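Probable hydrolase (Pseudomonas aeruginosa, PDB 7AL6) is of unknown function but has the alpha/beta hydrolase fold and is probably a hydrolase, possibly a lipolytic enzyme. Local coordinates at residues A[74-79]-A[207-212]; A[231-236]-A[247-252]. All coordinates share one frame; numbering follows the deposited sequence.

Interaction 1: residues A[74-79]-A[207-212]; sequences SYLLWD and LPSPLR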
ATOM      1  N   SER A  74      -2.333  10.529  -7.581  1.00 29.37           N
ATOM      2  CA  SER A  74      -1.900  11.698  -8.370  1.00 26.84           C
ATOM      3  C   SER A  74      -1.296  12.813  -7.506  1.00 23.57           C
ATOM      4  O   SER A  74      -1.499  12.807  -6.330  1.00 27.83           O
ATOM      5  CB  SER A  74      -3.080  12.161  -9.144  1.00 34.12           C
ATOM      6  OG  SER A  74      -4.082  12.651  -8.292  1.00 28.29           O
ATOM      7  N   TYR A  75      -0.560  13.736  -8.104  1.00 22.10           N
ATOM      8  CA  TYR A  75       0.014  14.907  -7.405  1.00 24.04           C
ATOM      9  C   TYR A  75      -0.569  16.173  -8.049  1.00 29.65           C
ATOM     10  O   TYR A  75       0.161  16.981  -8.538  1.00 25.19           O
ATOM     11  CB  TYR A  75       1.539  14.916  -7.421  1.00 21.95           C
ATOM     12  CG  TYR A  75       2.239  13.935  -6.515  1.00 29.86           C
ATOM     13  CD1 TYR A  75       2.517  12.650  -6.935  1.00 26.83           C
ATOM     14  CD2 TYR A  75       2.709  14.311  -5.276  1.00 26.27           C
ATOM     15  CE1 TYR A  75       3.197  11.751  -6.138  1.00 27.18           C
ATOM     16  CE2 TYR A  75       3.385  13.424  -4.461  1.00 27.13           C
ATOM     17  CZ  TYR A  75       3.633  12.140  -4.894  1.00 27.56           C
ATOM     18  OH  TYR A  75       4.286  11.262  -4.111  1.00 28.50           O
ATOM     19  N   LEU A  76      -1.888  16.287  -8.061  1.00 28.75           N
ATOM     20  CA  LEU A  76      -2.606  17.467  -8.602  1.00 29.83           C
ATOM     21  C   LEU A  76      -2.752  18.512  -7.498  1.00 28.88           C
ATOM     22  O   LEU A  76      -2.647  18.166  -6.340  1.00 24.79           O
ATOM     23  CB  LEU A  76      -3.934  17.033  -9.205  1.00 30.87           C
ATOM     24  CG  LEU A  76      -3.810  15.919 -10.232  1.00 25.15           C
ATOM     25  CD1 LEU A  76      -5.140  15.586 -10.849  1.00 33.12           C
ATOM     26  CD2 LEU A  76      -2.794  16.258 -11.287  1.00 29.21           C
ATOM     27  N   LEU A  77      -3.006  19.761  -7.862  1.00 26.30           N
ATOM     28  CA  LEU A  77      -3.035  20.892  -6.912  1.00 23.74           C
ATOM     29  C   LEU A  77      -4.089  20.660  -5.830  1.00 23.81           C
ATOM     30  O   LEU A  77      -3.781  20.926  -4.710  1.00 29.67           O
ATOM     31  CB  LEU A  77      -3.285  22.191  -7.679  1.00 30.16           C
ATOM     32  CG  LEU A  77      -2.150  22.661  -8.577  1.00 34.80           C
ATOM     33  CD1 LEU A  77      -2.590  23.825  -9.433  1.00 38.16           C
ATOM     34  CD2 LEU A  77      -0.931  23.042  -7.776  1.00 27.40           C
ATOM     35  N   TRP A  78      -5.270  20.159  -6.166  1.00 26.27           N
ATOM     36  CA  TRP A  78      -6.361  19.897  -5.196  1.00 27.45           C
ATOM     37  C   TRP A  78      -6.020  18.710  -4.283  1.00 28.23           C
ATOM     38  O   TRP A  78      -6.655  18.593  -3.275  1.00 26.22           O
ATOM     39  CB  TRP A  78      -7.723  19.766  -5.877  1.00 34.32           C
ATOM     40  CG  TRP A  78      -7.723  18.913  -7.091  1.00 29.10           C
ATOM     41  CD1 TRP A  78      -7.919  17.579  -7.145  1.00 29.73           C
ATOM     42  CD2 TRP A  78      -7.490  19.344  -8.431  1.00 31.48           C
ATOM     43  NE1 TRP A  78      -7.834  17.151  -8.429  1.00 34.97           N
ATOM     44  CE2 TRP A  78      -7.559  18.209  -9.239  1.00 30.41           C
ATOM     45  CE3 TRP A  78      -7.210  20.568  -9.022  1.00 30.79           C
ATOM     46  CZ2 TRP A  78      -7.386  18.266 -10.610  1.00 40.31           C
ATOM     47  CZ3 TRP A  78      -7.013  20.625 -10.375  1.00 35.52           C
ATOM     48  CH2 TRP A  78      -7.105  19.489 -11.158  1.00 40.53           C
ATOM     49  N   ASP A  79      -5.140  17.811  -4.702  1.00 27.35           N
ATOM     50  CA  ASP A  79      -4.643  16.690  -3.869  1.00 24.27           C
ATOM     51  C   ASP A  79      -3.860  17.297  -2.698  1.00 24.49           C
ATOM     52  O   ASP A  79      -4.116  16.917  -1.582  1.00 25.35           O
ATOM     53  CB  ASP A  79      -3.816  15.690  -4.678  1.00 25.66           C
ATOM     54  CG  ASP A  79      -4.557  14.992  -5.801  1.00 29.19           C
ATOM     55  OD1 ASP A  79      -5.688  14.657  -5.603  1.00 27.30           O
ATOM     56  OD2 ASP A  79      -3.976  14.797  -6.824  1.00 24.50           O
ATOM     57  N   LEU A 207       4.877  14.374 -14.071  1.00 38.10           N
ATOM     58  CA  LEU A 207       3.809  14.109 -15.011  1.00 40.90           C
ATOM     59  C   LEU A 207       3.062  15.407 -15.301  1.00 44.21           C
ATOM     60  O   LEU A 207       2.962  16.280 -14.436  1.00 39.45           O
ATOM     61  CB  LEU A 207       2.838  13.091 -14.455  1.00 36.92           C
ATOM     62  CG  LEU A 207       3.365  11.654 -14.327  1.00 49.32           C
ATOM     63  CD1 LEU A 207       2.426  10.863 -13.402  1.00 39.87           C
ATOM     64  CD2 LEU A 207       3.478  10.972 -15.682  1.00 43.26           C
ATOM     65  N   PRO A 208       2.542  15.568 -16.507  1.00 38.73           N
ATOM     66  CA  PRO A 208       1.660  16.715 -16.770  1.00 45.98           C
ATOM     67  C   PRO A 208       0.254  16.427 -16.277  1.00 35.39           C
ATOM     68  O   PRO A 208      -0.175  15.281 -16.215  1.00 41.86           O
ATOM     69  CB  PRO A 208       1.707  16.860 -18.293  1.00 39.70           C
ATOM     70  CG  PRO A 208       1.969  15.488 -18.809  1.00 41.83           C
ATOM     71  CD  PRO A 208       2.792  14.764 -17.708  1.00 40.86           C
ATOM     72  N   SER A 209      -0.460  17.486 -15.912  1.00 39.61           N
ATOM     73  CA  SER A 209      -1.813  17.303 -15.424  1.00 37.51           C
ATOM     74  C   SER A 209      -2.697  16.736 -16.530  1.00 32.57           C
ATOM     75  O   SER A 209      -2.527  17.075 -17.710  1.00 35.40           O
ATOM     76  CB  SER A 209      -2.393  18.623 -14.911  1.00 36.73           C
ATOM     77  OG  SER A 209      -3.732  18.394 -14.486  1.00 45.83           O
ATOM     78  N   PRO A 210      -3.631  15.845 -16.202  1.00 34.77           N
ATOM     79  CA  PRO A 210      -4.575  15.413 -17.225  1.00 29.65           C
ATOM     80  C   PRO A 210      -5.636  16.460 -17.554  1.00 37.15           C
ATOM     81  O   PRO A 210      -6.335  16.316 -18.566  1.00 32.14           O
ATOM     82  CB  PRO A 210      -5.218  14.177 -16.601  1.00 34.88           C
ATOM     83  CG  PRO A 210      -5.120  14.431 -15.118  1.00 36.25           C
ATOM     84  CD  PRO A 210      -3.879  15.198 -14.893  1.00 32.68           C
ATOM     85  N   LEU A 211      -5.908  17.368 -16.636  1.00 34.25           N
ATOM     86  CA  LEU A 211      -6.910  18.427 -16.851  1.00 35.00           C
ATOM     87  C   LEU A 211      -6.413  19.705 -16.198  1.00 37.57           C
ATOM     88  O   LEU A 211      -6.547  19.818 -15.003  1.00 42.04           O
ATOM     89  CB  LEU A 211      -8.250  18.013 -16.256  1.00 38.31           C
ATOM     90  CG  LEU A 211      -9.387  18.996 -16.497  1.00 40.27           C
ATOM     91  CD1 LEU A 211      -9.662  19.164 -17.975  1.00 35.73           C
ATOM     92  CD2 LEU A 211     -10.634  18.559 -15.782  1.00 39.33           C
ATOM     93  N   ARG A 212      -5.904  20.651 -16.965  1.00 34.83           N
ATOM     94  CA  ARG A 212      -5.449  21.941 -16.429  1.00 34.72           C
ATOM     95  C   ARG A 212      -6.665  22.800 -16.085  1.00 32.16           C
ATOM     96  O   ARG A 212      -7.708  22.599 -16.659  1.00 31.31           O
ATOM     97  CB  ARG A 212      -4.536  22.617 -17.445  1.00 35.14           C
ATOM     98  CG  ARG A 212      -3.230  23.081 -16.837  1.00 48.22           C
ATOM     99  CD  ARG A 212      -1.986  22.555 -17.488  1.00 57.74           C
ATOM    100  NE  ARG A 212      -1.548  23.488 -18.493  1.00 68.28           N
ATOM    101  CZ  ARG A 212      -0.303  23.870 -18.699  1.00 79.82           C
ATOM    102  NH1 ARG A 212      -0.046  24.729 -19.661  1.00 99.56           N
ATOM    103  NH2 ARG A 212       0.681  23.410 -17.962  1.00 96.09           N
TER

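Interaction 2: residues A[231-236]-A[247-252]; sequences LVLAEQ and ALLETL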
ATOM      1  N   LEU A 231       0.326  39.715  -0.239  1.00 23.63           N
ATOM      2  CA  LEU A 231       1.144  39.173  -1.309  1.00 20.79           C
ATOM      3  C   LEU A 231       2.501  39.875  -1.430  1.00 37.12           C
ATOM      4  O   LEU A 231       2.580  41.106  -1.606  1.00 31.46           O
ATOM      5  CB  LEU A 231       0.397  39.250  -2.630  1.00 25.32           C
ATOM      6  CG  LEU A 231       1.160  38.792  -3.867  1.00 31.28           C
ATOM      7  CD1 LEU A 231       1.576  37.315  -3.861  1.00 30.90           C
ATOM      8  CD2 LEU A 231       0.281  39.091  -5.043  1.00 31.14           C
ATOM      9  N   VAL A 232       3.571  39.077  -1.408  1.00 32.19           N
ATOM     10  CA  VAL A 232       4.934  39.577  -1.615  1.00 25.63           C
ATOM     11  C   VAL A 232       5.364  39.235  -3.027  1.00 30.61           C
ATOM     12  O   VAL A 232       5.198  38.095  -3.490  1.00 27.96           O
ATOM     13  CB  VAL A 232       5.911  39.008  -0.585  1.00 31.06           C
ATOM     14  CG1 VAL A 232       7.367  39.232  -1.055  1.00 33.66           C
ATOM     15  CG2 VAL A 232       5.649  39.665   0.765  1.00 31.09           C
ATOM     16  N   LEU A 233       5.918  40.232  -3.712  1.00 31.30           N
ATOM     17  CA  LEU A 233       6.292  40.145  -5.118  1.00 29.40           C
ATOM     18  C   LEU A 233       7.777  40.433  -5.213  1.00 35.30           C
ATOM     19  O   LEU A 233       8.212  41.509  -4.805  1.00 30.02           O
ATOM     20  CB  LEU A 233       5.509  41.160  -5.951  1.00 36.02           C
ATOM     21  CG  LEU A 233       4.009  40.886  -5.858  1.00 42.30           C
ATOM     22  CD1 LEU A 233       3.217  42.106  -6.211  1.00 44.09           C
ATOM     23  CD2 LEU A 233       3.687  39.720  -6.782  1.00 32.46           C
ATOM     24  N   ALA A 234       8.531  39.440  -5.656  1.00 34.73           N
ATOM     25  CA  ALA A 234       9.992  39.511  -5.800  1.00 37.37           C
ATOM     26  C   ALA A 234      10.298  40.340  -7.049  1.00 29.18           C
ATOM     27  O   ALA A 234       9.794  39.973  -8.082  1.00 31.61           O
ATOM     28  CB  ALA A 234      10.581  38.137  -5.905  1.00 30.74           C
ATOM     29  N   GLU A 235      11.218  41.290  -6.976  1.00 31.94           N
ATOM     30  CA  GLU A 235      11.451  42.140  -8.253  0.52 37.08           C
ATOM     31  C   GLU A 235      11.896  41.331  -9.560  1.00 34.99           C
ATOM     32  O   GLU A 235      11.598  41.494 -10.771  1.00 37.87           O
ATOM     33  CB  GLU A 235      12.681  42.999  -7.981  0.52 38.24           C
ATOM     34  CG  GLU A 235      13.020  43.933  -9.126  0.52 46.30           C
ATOM     35  CD  GLU A 235      14.072  44.987  -8.826  0.52 45.24           C
ATOM     36  OE1 GLU A 235      14.484  45.689  -9.769  0.52 55.30           O
ATOM     37  OE2 GLU A 235      14.472  45.115  -7.660  0.52 42.64           O
ATOM     38  N   GLN A 236      12.675  40.303  -9.271  1.00 31.56           N
ATOM     39  CA  GLN A 236      13.242  39.338 -10.234  1.00 37.13           C
ATOM     40  C   GLN A 236      12.513  37.989 -10.210  1.00 47.12           C
ATOM     41  O   GLN A 236      13.051  37.055 -10.774  1.00 46.23           O
ATOM     42  CB  GLN A 236      14.736  39.228  -9.990  1.00 43.28           C
ATOM     43  CG  GLN A 236      15.485  40.360 -10.653  1.00 56.96           C
ATOM     44  CD  GLN A 236      16.964  40.246 -10.436  1.00 70.34           C
ATOM     45  OE1 GLN A 236      17.477  40.635  -9.402  1.00 72.96           O
ATOM     46  NE2 GLN A 236      17.657  39.696 -11.416  1.00 83.53           N
ATOM     47  N   ALA A 247      -1.532  43.694 -14.193  1.00 46.43           N
ATOM     48  CA  ALA A 247      -2.890  44.197 -14.393  1.00 48.57           C
ATOM     49  C   ALA A 247      -3.915  43.364 -13.631  1.00 43.52           C
ATOM     50  O   ALA A 247      -4.906  43.897 -13.124  1.00 46.10           O
ATOM     51  CB  ALA A 247      -3.235  44.204 -15.880  1.00 53.08           C
ATOM     52  N   LEU A 248      -3.715  42.052 -13.545  1.00 48.99           N
ATOM     53  CA  LEU A 248      -4.618  41.269 -12.710  1.00 46.64           C
ATOM     54  C   LEU A 248      -4.542  41.731 -11.259  1.00 36.55           C
ATOM     55  O   LEU A 248      -5.575  41.980 -10.617  1.00 39.71           O
ATOM     56  CB  LEU A 248      -4.294  39.785 -12.810  1.00 44.78           C
ATOM     57  CG  LEU A 248      -5.076  38.926 -11.826  1.00 36.69           C
ATOM     58  CD1 LEU A 248      -6.587  39.005 -12.062  1.00 38.91           C
ATOM     59  CD2 LEU A 248      -4.507  37.467 -11.911  1.00 37.71           C
ATOM     60  N   LEU A 249      -3.333  41.887 -10.734  1.00 39.00           N
ATOM     61  CA  LEU A 249      -3.110  42.213  -9.305  1.00 40.94           C
ATOM     62  C   LEU A 249      -3.834  43.508  -8.967  1.00 46.79           C
ATOM     63  O   LEU A 249      -4.391  43.588  -7.899  1.00 39.26           O
ATOM     64  CB  LEU A 249      -1.621  42.312  -8.988  1.00 40.10           C
ATOM     65  CG  LEU A 249      -0.842  41.001  -8.978  1.00 46.67           C
ATOM     66  CD1 LEU A 249       0.578  41.234  -8.541  1.00 47.42           C
ATOM     67  CD2 LEU A 249      -1.479  39.957  -8.097  1.00 41.16           C
ATOM     68  N   GLU A 250      -3.893  44.451  -9.903  1.00 49.06           N
ATOM     69  CA  GLU A 250      -4.545  45.775  -9.751  1.00 44.89           C
ATOM     70  C   GLU A 250      -6.066  45.618  -9.550  1.00 45.19           C
ATOM     71  O   GLU A 250      -6.641  46.514  -8.978  1.00 49.72           O
ATOM     72  CB  GLU A 250      -4.090  46.696 -10.893  1.00 54.07           C
ATOM     73  CG  GLU A 250      -2.603  47.035 -10.798  1.00 60.48           C
ATOM     74  CD  GLU A 250      -1.903  47.760 -11.944  1.00 77.44           C
ATOM     75  OE1 GLU A 250      -2.489  47.935 -13.029  1.00 71.40           O
ATOM     76  OE2 GLU A 250      -0.753  48.143 -11.746  1.00 70.67           O
ATOM     77  N   THR A 251      -6.697  44.535 -10.003  1.00 42.14           N
ATOM     78  CA  THR A 251      -8.138  44.244  -9.818  1.00 36.17           C
ATOM     79  C   THR A 251      -8.403  43.391  -8.567  1.00 39.17           C
ATOM     80  O   THR A 251      -9.512  42.935  -8.439  1.00 37.86           O
ATOM     81  CB  THR A 251      -8.741  43.551 -11.045  1.00 38.73           C
ATOM     82  OG1 THR A 251      -8.326  42.195 -11.129  1.00 45.53           O
ATOM     83  CG2 THR A 251      -8.366  44.229 -12.334  1.00 51.81           C
ATOM     84  N   LEU A 252      -7.435  43.154  -7.688  1.00 37.01           N
ATOM     85  CA  LEU A 252      -7.644  42.269  -6.557  1.00 34.75           C
ATOM     86  C   LEU A 252      -7.434  43.038  -5.268  1.00 27.00           C
ATOM     87  O   LEU A 252      -6.573  43.908  -5.190  1.00 30.32           O
ATOM     88  CB  LEU A 252      -6.689  41.060  -6.563  1.00 35.00           C
ATOM     89  CG  LEU A 252      -6.710  40.156  -7.779  1.00 37.23           C
ATOM     90  CD1 LEU A 252      -5.605  39.087  -7.688  1.00 36.98           C
ATOM     91  CD2 LEU A 252      -8.077  39.524  -7.954  1.00 33.80           C
TER

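Interaction 1: residues A[74-79]-A[207-212]
Leu76 and Pro210 bring the two segments together: the leucine methyl CD2 meets Pro210 CD, at the edge of the proline ring, at 3.9 Å. The same methyl lies 4.0 Å from Ser209 OG, so one branch of Leu76 touches both the proline CD and the neighbouring hydroxyl oxygen. This is the close part of the contact, and a branched aliphatic chain suits it, offering a methyl to a rigid, apolar ring. Beside it stands Trp78, whose CG sits between its own backbone N and carbonyl carbon (chi1 45°), a rotamer that lays the indole against Leu76. One face of the ring, toward its rim, receives Leu76 CB, and the far corner of the edge, CH2, comes in plane to within 3.9 Å of Leu211 O.

Elsewhere the fit is looser. Arg212 lies on the exposed side, and Ser209 N donates a hydrogen bond to a diethylene glycol molecule that probably came from the crystallisation liquor. Each segment is shaped from within. Leu76 is the N-cap residue of helix 77-91, and Asp79 OD2 accepts from Leu76 N at 2.8 Å and from Ser74 OG at 2.6 Å, the two donors coming from opposite faces of the carboxylate plane. Within 207-212, Ser209 OG accepts from Leu211 N at 3.2 Å in an ST turn, for which serine's short hydroxyl side chain is suited. Trp78 packs on Pro210 of the second subunit and Pro210 on its Trp78, while Leu211 meets Leu211 of that subunit, placing this region at a subunit interface.

With no hydrogen bond between the segments, their association rests largely on van der Waals contact, while polar groups within each segment set the turns that present the touching surfaces.

Interaction 2: residues A[231-236]-A[247-252]
Leu231, the first residue of the strand segment, turns its side chain to the helix; with CG anti to the backbone N (chi1 177°), the chain carries CD2 to within 3.6 Å of Leu249 CD2, the two side chains crossing at about a right angle. Val232, on the other side of the strand, packs instead on Val279 and Phe280 of helix 270-284, as alternation along a strand requires. Leu233 faces the helix again and reaches Leu249 tip to tip, CD1 to CD1 at 3.6 Å, with its CD2 at 3.9 Å from Leu249 CD1. Leu249 thus gives chiefly CD2 to Leu231 and CD1 to Leu233, a task well suited to a forked side chain, and all three are buried. Further on, Ala234 N donates to Asp126 OD1.

Near the C-terminal end of the helix, Leu248 O accepts both Thr251 N, at 2.9 Å, and Thr251 OG1, at 2.8 Å; the hydroxyl lies in the carbonyl plane on a lone pair.

Strand 229-234, the helical connection that includes 245-250, and strand 255-259, its parallel neighbour in the sheet, form a beta-alpha-beta crossover of the alpha/beta hydrolase fold, in which Asp126 fits the pattern of a Ser-His-Asp triad.

How the interactions relate
Both segments of interaction 1 precede those of interaction 2 in the chain. Their centres are about 25 Å apart and their nearest atoms about 14 Å, so they do not touch. The first joins the start of helix 77-91 to the loop that precedes helix 215-223, where the second subunit also packs. The second lies inside one subunit, between strand 229-234 of the central mixed sheet and helix 245-250, with no other chain touching its segments. Helix 215-223 comes between them in sequence and packs on Leu248 and Leu252. One contact lies at a subunit interface; the other is a buried strand-helix contact near the outermost strand 255-259, where Leu233 touches residues of the putative triad.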